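Local coordinates for GGDEF and EAL domain-containing protein (Vibrio cholerae O1 str. 2010EL-1786, PDB 6PWK) that binds the second messenger c-di-GMP as a signalling receptor and probably relays its level to the control of large adhesins and biofilm formation, at residues H302-E307 / P351-L356; H216-S221 / A270-Q275; G46-Q51 / L137-N142. All blocks are in the same frame, centred on the assembly; numbering follows the deposited sequence.

Interaction 1. Residues H302-E307 / P351-L356; sequences HFEIPE and PKYVKL. With MG (magnesium ion), chain E.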
loop_
_atom_site.group_PDB
_atom_site.type_symbol
_atom_site.label_atom_id
_atom_site.label_comp_id
_atom_site.label_asym_id
_atom_site.label_seq_id
_atom_site.Cartn_x
_atom_site.Cartn_y
_atom_site.Cartn_z
ATOM N N HIS A 302 16.513 -16.836 16.344
ATOM C CA HIS A 302 16.413 -17.085 14.911
ATOM C C HIS A 302 15.033 -16.636 14.452
ATOM O O HIS A 302 14.020 -17.086 14.995
ATOM C CB HIS A 302 16.632 -18.563 14.584
ATOM C CG HIS A 302 18.034 -19.036 14.810
ATOM N ND1 HIS A 302 18.443 -20.316 14.508
ATOM C CD2 HIS A 302 19.123 -18.400 15.304
ATOM C CE1 HIS A 302 19.723 -20.450 14.807
ATOM N NE2 HIS A 302 20.159 -19.301 15.292
ATOM N N PHE A 303 14.991 -15.751 13.463
ATOM C CA PHE A 303 13.733 -15.247 12.926
ATOM C C PHE A 303 13.374 -16.035 11.673
ATOM O O PHE A 303 14.094 -15.980 10.672
ATOM C CB PHE A 303 13.823 -13.750 12.632
ATOM C CG PHE A 303 13.856 -12.898 13.868
ATOM C CD1 PHE A 303 12.684 -12.566 14.528
ATOM C CD2 PHE A 303 15.059 -12.439 14.380
ATOM C CE1 PHE A 303 12.710 -11.789 15.670
ATOM C CE2 PHE A 303 15.091 -11.659 15.522
ATOM C CZ PHE A 303 13.915 -11.334 16.168
ATOM N N GLU A 304 12.265 -16.769 11.734
ATOM C CA GLU A 304 11.832 -17.619 10.631
ATOM C C GLU A 304 10.948 -16.794 9.703
ATOM O O GLU A 304 9.835 -16.406 10.072
ATOM C CB GLU A 304 11.100 -18.851 11.157
ATOM C CG GLU A 304 11.237 -20.068 10.260
ATOM C CD GLU A 304 11.215 -21.373 11.036
ATOM O OE1 GLU A 304 10.131 -21.982 11.155
ATOM O OE2 GLU A 304 12.283 -21.785 11.536
ATOM N N ILE A 305 11.440 -16.532 8.502
ATOM C CA ILE A 305 10.778 -15.666 7.530
ATOM C C ILE A 305 10.226 -16.539 6.410
ATOM O O ILE A 305 10.969 -17.360 5.859
ATOM C CB ILE A 305 11.743 -14.606 6.967
ATOM C CG1 ILE A 305 12.304 -13.749 8.104
ATOM C CG2 ILE A 305 11.044 -13.745 5.937
ATOM C CD1 ILE A 305 13.379 -12.783 7.667
ATOM N N PRO A 306 8.950 -16.402 6.049
ATOM C CA PRO A 306 8.399 -17.231 4.971
ATOM C C PRO A 306 9.066 -16.922 3.641
ATOM O O PRO A 306 9.502 -15.798 3.384
ATOM C CB PRO A 306 6.912 -16.851 4.952
ATOM C CG PRO A 306 6.654 -16.202 6.279
ATOM C CD PRO A 306 7.934 -15.513 6.631
ATOM N N GLU A 307 9.142 -17.948 2.788
ATOM C CA GLU A 307 9.749 -17.771 1.472
ATOM C C GLU A 307 9.005 -16.729 0.647
ATOM O O GLU A 307 9.618 -16.035 -0.173
ATOM C CB GLU A 307 9.796 -19.110 0.735
ATOM C CG GLU A 307 10.296 -19.016 -0.699
ATOM C CD GLU A 307 10.571 -20.373 -1.310
ATOM O OE1 GLU A 307 11.739 -20.816 -1.275
ATOM O OE2 GLU A 307 9.618 -20.998 -1.819
ATOM N N PRO A 351 20.702 -16.807 3.988
ATOM C CA PRO A 351 20.086 -17.121 5.282
ATOM C C PRO A 351 20.942 -18.093 6.074
ATOM O O PRO A 351 21.746 -18.852 5.528
ATOM C CB PRO A 351 18.743 -17.742 4.897
ATOM C CG PRO A 351 18.973 -18.319 3.545
ATOM C CD PRO A 351 19.944 -17.394 2.862
ATOM N N LYS A 352 20.759 -18.056 7.396
ATOM C CA LYS A 352 21.486 -18.979 8.262
ATOM C C LYS A 352 21.050 -20.418 8.021
ATOM O O LYS A 352 21.871 -21.341 8.079
ATOM C CB LYS A 352 21.284 -18.597 9.730
ATOM C CG LYS A 352 22.087 -19.439 10.711
ATOM C CD LYS A 352 21.868 -18.977 12.143
ATOM C CE LYS A 352 22.847 -19.644 13.095
ATOM N NZ LYS A 352 22.734 -19.105 14.479
ATOM N N TYR A 353 19.766 -20.626 7.742
ATOM C CA TYR A 353 19.244 -21.958 7.486
ATOM C C TYR A 353 18.097 -21.862 6.492
ATOM O O TYR A 353 17.595 -20.778 6.188
ATOM C CB TYR A 353 18.777 -22.639 8.776
ATOM C CG TYR A 353 17.615 -21.947 9.451
ATOM C CD1 TYR A 353 16.303 -22.290 9.146
ATOM C CD2 TYR A 353 17.829 -20.954 10.398
ATOM C CE1 TYR A 353 15.237 -21.660 9.761
ATOM C CE2 TYR A 353 16.768 -20.320 11.020
ATOM C CZ TYR A 353 15.476 -20.677 10.698
ATOM O OH TYR A 353 14.418 -20.049 11.314
ATOM N N VAL A 354 17.686 -23.021 5.990
ATOM C CA VAL A 354 16.491 -23.148 5.166
ATOM C C VAL A 354 15.682 -24.321 5.702
ATOM O O VAL A 354 16.188 -25.446 5.785
ATOM C CB VAL A 354 16.823 -23.339 3.674
ATOM C CG1 VAL A 354 17.305 -22.030 3.069
ATOM C CG2 VAL A 354 17.877 -24.422 3.480
ATOM N N LYS A 355 14.442 -24.053 6.099
ATOM C CA LYS A 355 13.524 -25.089 6.552
ATOM C C LYS A 355 12.643 -25.483 5.373
ATOM O O LYS A 355 11.898 -24.651 4.849
ATOM C CB LYS A 355 12.685 -24.603 7.732
ATOM C CG LYS A 355 12.012 -25.718 8.516
ATOM C CD LYS A 355 11.529 -25.227 9.873
ATOM C CE LYS A 355 12.686 -24.723 10.721
ATOM N NZ LYS A 355 12.249 -24.329 12.090
ATOM N N LEU A 356 12.746 -26.742 4.952
ATOM C CA LEU A 356 12.078 -27.190 3.738
ATOM C C LEU A 356 10.567 -27.028 3.844
ATOM O O LEU A 356 9.986 -27.072 4.931
ATOM C CB LEU A 356 12.418 -28.652 3.454
ATOM C CG LEU A 356 13.831 -28.954 2.958
ATOM C CD1 LEU A 356 14.081 -30.454 2.954
ATOM C CD2 LEU A 356 14.033 -28.374 1.571
HETATM MG MG MG E . 8.035 -22.060 10.641
#
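The rings of H302 and Y353 lie nearly parallel but slid far apart, their centroids 5.8 Å and their planes 30° apart, and Y353 CE2 approaches the imidazole obliquely. H216 meets the Y353 ring edge-to-face. At the edge of the phenol ring, close to its plane, comes OE2 of E304, whose carboxylate stands steeply to the ring, at 75°. Y353 OH donates over 2.8 Å to the anti lone pair of E304 OE2. The syn side of the same oxygen receives K355 NZ at 2.6 Å, a salt bridge as well as a hydrogen bond. Two donors therefore grip one oxygen and fix the rotation of the carboxylate, while E304 OE1 is bound to the magnesium ion at 2.2 Å, so K355 and Y353 form a second shell for this metal ligand. The lysine chain is extended near the backbone and bends at chi3, -61°, which turns the amine toward E304. At the other end, the fully extended K352 reaches H302 at about a right angle, and its NZ donates to H302 NE2 at 2.7 Å, tilted from the imidazole plane. K355 NZ has further partners in E218, H216 and Q410, and N272 and D334 also bind the magnesium. The two strands belong to the EAL barrel with strand 330-336 between them, their axes 8.9 Å apart. H302, E304, Y353 and K355 meet on the inner side of the barrel, whereas F303 and I305 pack outward on helix 314-326, and V354 rests on Y336 and T387 of the flanking strands.

Interaction 2. Residues H216-S221 / A270-Q275; sequences HREVFS and AINIAQ. With MG (magnesium ion), chain E; C2E (9,9'-[(2R,3R,3aS,5S,7aR,9R,10R,10aS,12S,14aR)-3,5,10,12-tetrahydroxy-5,12-dioxidooctahydro-2H,7H-difuro[3,2-d:3',2'-j][1,3,7,9,2,8]tetraoxadiphosphacyclododecine-2,9-diyl]bis(2-amino-1,9-dihydro-6H-purin-6-one)), chain C.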
loop_
_atom_site.group_PDB
_atom_site.type_symbol
_atom_site.label_atom_id
_atom_site.label_comp_id
_atom_site.label_asym_id
_atom_site.label_seq_id
_atom_site.Cartn_x
_atom_site.Cartn_y
_atom_site.Cartn_z
ATOM N N HIS A 216 17.923 -25.538 16.769
ATOM C CA HIS A 216 17.131 -24.574 17.517
ATOM C C HIS A 216 15.810 -25.229 17.894
ATOM O O HIS A 216 15.512 -26.353 17.484
ATOM C CB HIS A 216 16.910 -23.275 16.724
ATOM C CG HIS A 216 16.147 -23.450 15.444
ATOM N ND1 HIS A 216 16.434 -22.727 14.306
ATOM C CD2 HIS A 216 15.094 -24.242 15.126
ATOM C CE1 HIS A 216 15.602 -23.076 13.340
ATOM N NE2 HIS A 216 14.778 -23.993 13.813
ATOM N N ARG A 217 15.019 -24.506 18.680
ATOM C CA ARG A 217 13.653 -24.896 19.009
ATOM C C ARG A 217 12.703 -23.862 18.424
ATOM O O ARG A 217 12.751 -22.688 18.807
ATOM C CB ARG A 217 13.455 -25.014 20.521
ATOM C CG ARG A 217 13.851 -26.359 21.100
ATOM C CD ARG A 217 13.665 -26.382 22.605
ATOM N NE ARG A 217 14.942 -26.522 23.295
ATOM C CZ ARG A 217 15.517 -27.689 23.568
ATOM N NH1 ARG A 217 14.925 -28.821 23.211
ATOM N NH2 ARG A 217 16.684 -27.724 24.196
ATOM N N GLU A 218 11.850 -24.295 17.499
ATOM C CA GLU A 218 10.864 -23.402 16.910
ATOM C C GLU A 218 9.710 -23.178 17.878
ATOM O O GLU A 218 9.235 -24.113 18.529
ATOM C CB GLU A 218 10.339 -23.967 15.591
ATOM C CG GLU A 218 9.334 -23.063 14.895
ATOM C CD GLU A 218 8.963 -23.553 13.511
ATOM O OE1 GLU A 218 9.397 -24.662 13.133
ATOM O OE2 GLU A 218 8.237 -22.827 12.798
ATOM N N VAL A 219 9.260 -21.930 17.969
ATOM C CA VAL A 219 8.207 -21.532 18.895
ATOM C C VAL A 219 6.880 -21.504 18.151
ATOM O O VAL A 219 6.764 -20.871 17.093
ATOM C CB VAL A 219 8.514 -20.165 19.527
ATOM C CG1 VAL A 219 7.361 -19.714 20.406
ATOM C CG2 VAL A 219 9.808 -20.230 20.326
ATOM N N PHE A 220 5.880 -22.188 18.700
ATOM C CA PHE A 220 4.524 -22.183 18.166
ATOM C C PHE A 220 3.600 -21.522 19.177
ATOM O O PHE A 220 3.616 -21.874 20.360
ATOM C CB PHE A 220 4.046 -23.603 17.857
ATOM C CG PHE A 220 4.835 -24.279 16.778
ATOM C CD1 PHE A 220 5.208 -23.583 15.641
ATOM C CD2 PHE A 220 5.213 -25.604 16.905
ATOM C CE1 PHE A 220 5.937 -24.197 14.648
ATOM C CE2 PHE A 220 5.946 -26.225 15.914
ATOM C CZ PHE A 220 6.308 -25.519 14.782
ATOM N N SER A 221 2.802 -20.568 18.710
ATOM C CA SER A 221 1.933 -19.790 19.578
ATOM C C SER A 221 0.490 -20.257 19.453
ATOM O O SER A 221 0.009 -20.553 18.355
ATOM C CB SER A 221 2.029 -18.297 19.249
ATOM O OG SER A 221 3.351 -17.818 19.434
ATOM N N ALA A 270 13.579 -20.309 17.433
ATOM C CA ALA A 270 13.138 -19.869 16.116
ATOM C C ALA A 270 11.743 -19.271 16.234
ATOM O O ALA A 270 10.789 -19.975 16.582
ATOM C CB ALA A 270 13.148 -21.030 15.122
ATOM N N ILE A 271 11.626 -17.978 15.941
ATOM C CA ILE A 271 10.363 -17.254 16.031
ATOM C C ILE A 271 9.816 -17.062 14.624
ATOM O O ILE A 271 10.501 -16.511 13.753
ATOM C CB ILE A 271 10.538 -15.900 16.735
ATOM C CG1 ILE A 271 11.184 -16.086 18.109
ATOM C CG2 ILE A 271 9.199 -15.194 16.865
ATOM C CD1 ILE A 271 11.407 -14.783 18.844
ATOM N N ASN A 272 8.581 -17.508 14.401
ATOM C CA ASN A 272 7.923 -17.278 13.121
ATOM C C ASN A 272 7.485 -15.822 13.001
ATOM O O ASN A 272 7.005 -15.217 13.964
ATOM C CB ASN A 272 6.711 -18.197 12.963
ATOM C CG ASN A 272 7.092 -19.660 12.861
ATOM O OD1 ASN A 272 7.550 -20.123 11.815
ATOM N ND2 ASN A 272 6.893 -20.400 13.945
ATOM N N ILE A 273 7.652 -15.262 11.805
ATOM C CA ILE A 273 7.248 -13.893 11.507
ATOM C C ILE A 273 6.318 -13.924 10.303
ATOM O O ILE A 273 6.645 -14.531 9.278
ATOM C CB ILE A 273 8.461 -12.984 11.225
ATOM C CG1 ILE A 273 9.465 -13.042 12.379
ATOM C CG2 ILE A 273 8.008 -11.552 10.983
ATOM C CD1 ILE A 273 8.933 -12.499 13.688
ATOM N N ALA A 274 5.165 -13.275 10.425
ATOM C CA ALA A 274 4.238 -13.204 9.306
ATOM C C ALA A 274 4.732 -12.200 8.268
ATOM O O ALA A 274 5.523 -11.301 8.562
ATOM C CB ALA A 274 2.838 -12.823 9.788
ATOM N N GLN A 275 4.252 -12.366 7.032
ATOM C CA GLN A 275 4.666 -11.467 5.959
ATOM C C GLN A 275 4.133 -10.058 6.178
ATOM O O GLN A 275 4.850 -9.075 5.954
ATOM C CB GLN A 275 4.209 -12.010 4.605
ATOM C CG GLN A 275 4.477 -11.063 3.442
ATOM C CD GLN A 275 4.291 -11.722 2.089
ATOM O OE1 GLN A 275 4.353 -12.945 1.967
ATOM N NE2 GLN A 275 4.063 -10.912 1.062
HETATM MG MG MG E . 8.035 -22.060 10.641
HETATM P P1 C2E C . 4.810 -23.622 10.487
HETATM O O2P C2E C . 6.010 -22.722 10.382
HETATM O O1P C2E C . 4.945 -24.585 9.340
HETATM O "O5'" C2E C . 4.869 -24.561 11.827
HETATM C "C5'" C2E C . 4.732 -25.935 11.671
HETATM C "C4'" C2E C . 3.239 -26.267 11.944
HETATM O "O4'" C2E C . 3.004 -27.525 11.712
HETATM C "C3'" C2E C . 2.902 -26.102 13.437
HETATM O "O3'" C2E C . 1.561 -26.100 13.533
HETATM C "C2'" C2E C . 3.420 -27.437 13.993
HETATM O "O2'" C2E C . 2.835 -27.694 15.339
HETATM C "C1'" C2E C . 2.854 -28.249 13.146
HETATM N N9 C2E C . 3.371 -29.576 12.927
HETATM C C8 C2E C . 4.586 -29.436 13.510
HETATM N N7 C2E C . 5.222 -30.628 13.376
HETATM C C5 C2E C . 4.426 -31.467 12.722
HETATM C C6 C2E C . 4.556 -32.928 12.256
HETATM O O6 C2E C . 5.530 -33.566 12.471
HETATM N N1 C2E C . 3.476 -33.546 11.550
HETATM C C2 C2E C . 2.262 -32.830 11.255
HETATM N N2 C2E C . 1.131 -33.410 10.536
HETATM N N3 C2E C . 2.175 -31.451 11.705
HETATM C C4 C2E C . 3.287 -30.800 12.443
HETATM P P11 C2E C . 0.981 -24.809 14.400
HETATM O O21 C2E C . 1.283 -24.757 15.874
HETATM O O11 C2E C . -0.522 -24.882 14.304
HETATM O O5A C2E C . 1.513 -23.538 13.492
HETATM C C5A C2E C . 0.793 -23.396 12.298
HETATM C C4A C2E C . 1.237 -22.184 11.584
HETATM O O4A C2E C . 0.880 -21.124 12.259
HETATM C C3A C2E C . 2.917 -22.151 11.466
HETATM O O3A C2E C . 3.364 -22.860 10.217
HETATM C C2A C2E C . 3.224 -20.967 11.414
HETATM O O2A C2E C . 3.235 -20.494 9.984
HETATM C C1A C2E C . 2.077 -20.200 12.273
HETATM N N91 C2E C . 2.495 -19.969 13.496
HETATM C C81 C2E C . 2.537 -20.791 14.556
HETATM N N71 C2E C . 3.049 -20.070 15.572
HETATM C C51 C2E C . 3.309 -18.841 15.133
HETATM C C61 C2E C . 3.887 -17.609 15.819
HETATM O O61 C2E C . 4.185 -17.686 16.957
HETATM N N11 C2E C . 4.068 -16.385 15.101
HETATM C C21 C2E C . 3.701 -16.305 13.715
HETATM N N21 C2E C . 3.886 -15.058 12.989
HETATM N N31 C2E C . 3.149 -17.495 13.066
HETATM C C41 C2E C . 2.963 -18.769 13.824
HETATM O O HOH W 1 6.870 -18.277 16.304
#
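With CG of H216 placed between its own backbone N and carbonyl carbon (chi1 62°), the imidazole turns back across A270, whose CB sits over the centre of the ring face, 3.6 Å from the centroid, as a CH-pi contact. E218 instead sends CG anti to the backbone N (chi1 -178°) and stays extended, carrying OE2 to the magnesium ion at 2.3 Å; the side chain of N272, from the neighbouring strand, is a ligand of the same metal. The other carboxylate oxygen of E218 is engaged by Q410, and the H216 ring is tied to H302 through ND1. Between the backbones, A270 N bonds to R217 O at 2.9 Å and V219 N to A270 O at 2.8 Å, the parallel pairing of neighbouring strands in the EAL barrel. E218, V219 and F220 probably occupy the place of the Glu-Ala-Leu signature of this family, consistent with the glutamate's role at the metal. The magnesium also takes O2P of the bound c-di-GMP at 2.1 Å, so protein and ligand share one cation. Beyond it, the F220 ring offers one face to a ribose of the nucleotide, with C3' above its centre. S221 grips the guanine base of the other half twice: its N donates to N71 at 3.2 Å, nearly straight, and its OG to O61 at 2.6 Å. A water joins the strands where they diverge, donating to V219 O and accepting from N272 N, with a weak bond onward to O61.

Interaction 3. Residues G46-Q51 / L137-N142; sequences GVAILQ and LGVVSN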
loop_
_atom_site.group_PDB
_atom_site.type_symbol
_atom_site.label_atom_id
_atom_site.label_comp_id
_atom_site.label_asym_id
_atom_site.label_seq_id
_atom_site.Cartn_x
_atom_site.Cartn_y
_atom_site.Cartn_z
ATOM N N GLY A 46 -24.787 -25.072 -1.646
ATOM C CA GLY A 46 -23.483 -24.675 -1.171
ATOM C C GLY A 46 -23.042 -23.355 -1.775
ATOM O O GLY A 46 -23.669 -22.818 -2.693
ATOM N N VAL A 47 -21.937 -22.845 -1.239
ATOM C CA VAL A 47 -21.384 -21.561 -1.642
ATOM C C VAL A 47 -19.864 -21.681 -1.608
ATOM O O VAL A 47 -19.298 -22.412 -0.788
ATOM C CB VAL A 47 -21.906 -20.421 -0.728
ATOM C CG1 VAL A 47 -21.026 -20.231 0.501
ATOM C CG2 VAL A 47 -22.059 -19.136 -1.503
ATOM N N ALA A 48 -19.201 -20.986 -2.530
ATOM C CA ALA A 48 -17.765 -21.143 -2.711
ATOM C C ALA A 48 -17.129 -19.810 -3.070
ATOM O O ALA A 48 -17.778 -18.924 -3.631
ATOM C CB ALA A 48 -17.443 -22.180 -3.795
ATOM N N ILE A 49 -15.843 -19.682 -2.742
ATOM C CA ILE A 49 -15.057 -18.498 -3.062
ATOM C C ILE A 49 -13.709 -18.950 -3.614
ATOM O O ILE A 49 -13.080 -19.863 -3.068
ATOM C CB ILE A 49 -14.872 -17.574 -1.841
ATOM C CG1 ILE A 49 -14.135 -16.294 -2.241
ATOM C CG2 ILE A 49 -14.140 -18.287 -0.709
ATOM C CD1 ILE A 49 -13.999 -15.297 -1.114
ATOM N N LEU A 50 -13.282 -18.324 -4.706
ATOM C CA LEU A 50 -12.018 -18.633 -5.358
ATOM C C LEU A 50 -11.187 -17.363 -5.424
ATOM O O LEU A 50 -11.638 -16.355 -5.976
ATOM C CB LEU A 50 -12.251 -19.193 -6.765
ATOM C CG LEU A 50 -11.003 -19.357 -7.633
ATOM C CD1 LEU A 50 -10.130 -20.480 -7.102
ATOM C CD2 LEU A 50 -11.375 -19.599 -9.089
ATOM N N GLN A 51 -9.978 -17.410 -4.871
ATOM C CA GLN A 51 -9.074 -16.267 -4.879
ATOM C C GLN A 51 -7.914 -16.532 -5.828
ATOM O O GLN A 51 -7.233 -17.557 -5.715
ATOM C CB GLN A 51 -8.540 -15.964 -3.481
ATOM C CG GLN A 51 -7.480 -14.876 -3.487
ATOM C CD GLN A 51 -7.045 -14.469 -2.100
ATOM O OE1 GLN A 51 -7.595 -14.934 -1.103
ATOM N NE2 GLN A 51 -6.050 -13.593 -2.026
ATOM N N LEU A 137 -9.179 -22.071 -2.918
ATOM C CA LEU A 137 -10.611 -22.287 -3.087
ATOM C C LEU A 137 -11.209 -22.691 -1.749
ATOM O O LEU A 137 -10.788 -23.688 -1.155
ATOM C CB LEU A 137 -10.887 -23.358 -4.145
ATOM C CG LEU A 137 -12.362 -23.667 -4.415
ATOM C CD1 LEU A 137 -13.060 -22.463 -5.031
ATOM C CD2 LEU A 137 -12.501 -24.886 -5.310
ATOM N N GLY A 138 -12.180 -21.918 -1.278
ATOM C CA GLY A 138 -12.934 -22.244 -0.082
ATOM C C GLY A 138 -14.385 -22.513 -0.449
ATOM O O GLY A 138 -14.996 -21.748 -1.198
ATOM N N VAL A 139 -14.915 -23.617 0.070
ATOM C CA VAL A 139 -16.286 -24.031 -0.204
ATOM C C VAL A 139 -16.973 -24.336 1.120
ATOM O O VAL A 139 -16.367 -24.921 2.026
ATOM C CB VAL A 139 -16.340 -25.252 -1.152
ATOM C CG1 VAL A 139 -15.629 -24.945 -2.462
ATOM C CG2 VAL A 139 -15.719 -26.471 -0.507
ATOM N N VAL A 140 -18.228 -23.907 1.250
ATOM C CA VAL A 140 -19.045 -24.237 2.412
ATOM C C VAL A 140 -20.398 -24.740 1.931
ATOM O O VAL A 140 -20.927 -24.269 0.917
ATOM C CB VAL A 140 -19.208 -23.046 3.391
ATOM C CG1 VAL A 140 -18.157 -21.977 3.148
ATOM C CG2 VAL A 140 -20.619 -22.463 3.351
ATOM N N SER A 141 -20.937 -25.725 2.644
ATOM C CA SER A 141 -22.264 -26.260 2.383
ATOM C C SER A 141 -23.215 -25.764 3.464
ATOM O O SER A 141 -22.929 -25.902 4.658
ATOM C CB SER A 141 -22.250 -27.787 2.356
ATOM O OG SER A 141 -22.032 -28.316 3.651
ATOM N N ASN A 142 -24.338 -25.190 3.043
ATOM C CA ASN A 142 -25.325 -24.656 3.974
ATOM C C ASN A 142 -26.242 -25.792 4.402
ATOM O O ASN A 142 -27.130 -26.206 3.654
ATOM C CB ASN A 142 -26.110 -23.514 3.336
ATOM C CG ASN A 142 -26.752 -22.604 4.366
ATOM O OD1 ASN A 142 -26.237 -22.440 5.470
ATOM N ND2 ASN A 142 -27.882 -22.006 4.006
#
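L137, V47 and V140 lose the most surface here, and they lie on two faces of one antiparallel ladder. In L137, CG fully anti to the backbone N (chi1 -180°) with chi2 at 66° lays CD1 across the 46-51 strand: it meets I49 O at 3.3 Å and CB of L50 at 3.8 Å, the two leucine chains passing each other at a slant. On the same face A48 CB touches CG1 of V139 at 3.6 Å, a small residue against a branched one. V47 and V140 sit on the other face, side by side and pointing the same way, and their CG1 and CG2 tips, respectively, come within 3.6 Å. Their backbones make a hydrogen-bonded pair, V47 N to V140 O at 2.8 Å and V140 N to V47 O at 2.7 Å; I49 and G138 form the next such pair, with I49 N to G138 O at 2.7 Å and G138 N to I49 O at 2.9 Å. The strands run nearly antiparallel, at 171°, and the ladder is unbroken from G46 opposite S141 to L50 opposite L137. Strand 45-51 is the central strand of the five-stranded sheet of the GGDEF domain and 136-142 lies next to it, strand 96-102 flanking 45-51 and strand 171-174 flanking 136-142, as in the nucleotide cyclase fold. Opposite G138, which has no side chain, I49 CG2 packs close to the glycine backbone, while the CD1 end of the isoleucine points off from the 137-142 strand and its side chain belongs to a c-di-GMP pocket that also includes E96 and L152. Helix 106-118 packs on the L137 and V139 face through A113, and on the other face L155 of helix 148-164 touches V47, I49 and V140.

How the interactions relate
All three contacts are buried, but they are divided between two domains. Interactions 1 and 2 share the EAL barrel and the magnesium ion: strands 301-305 and 269-272 are sheet neighbours, a probable hydrogen bond runs from E304 N to I271 O, and E304 and E218 bring carboxylates to the same cation. Interaction 1 joins non-adjacent strands mainly through polar and aromatic side chains, whereas interaction 2 adds parallel backbone pairing and direct contacts to the nucleotide. Interaction 3 lies in the GGDEF domain, its centre 33 Å from that of interaction 1 and 31 Å from that of interaction 2, and relies on an antiparallel backbone ladder and apolar side chains, reaching c-di-GMP at I49.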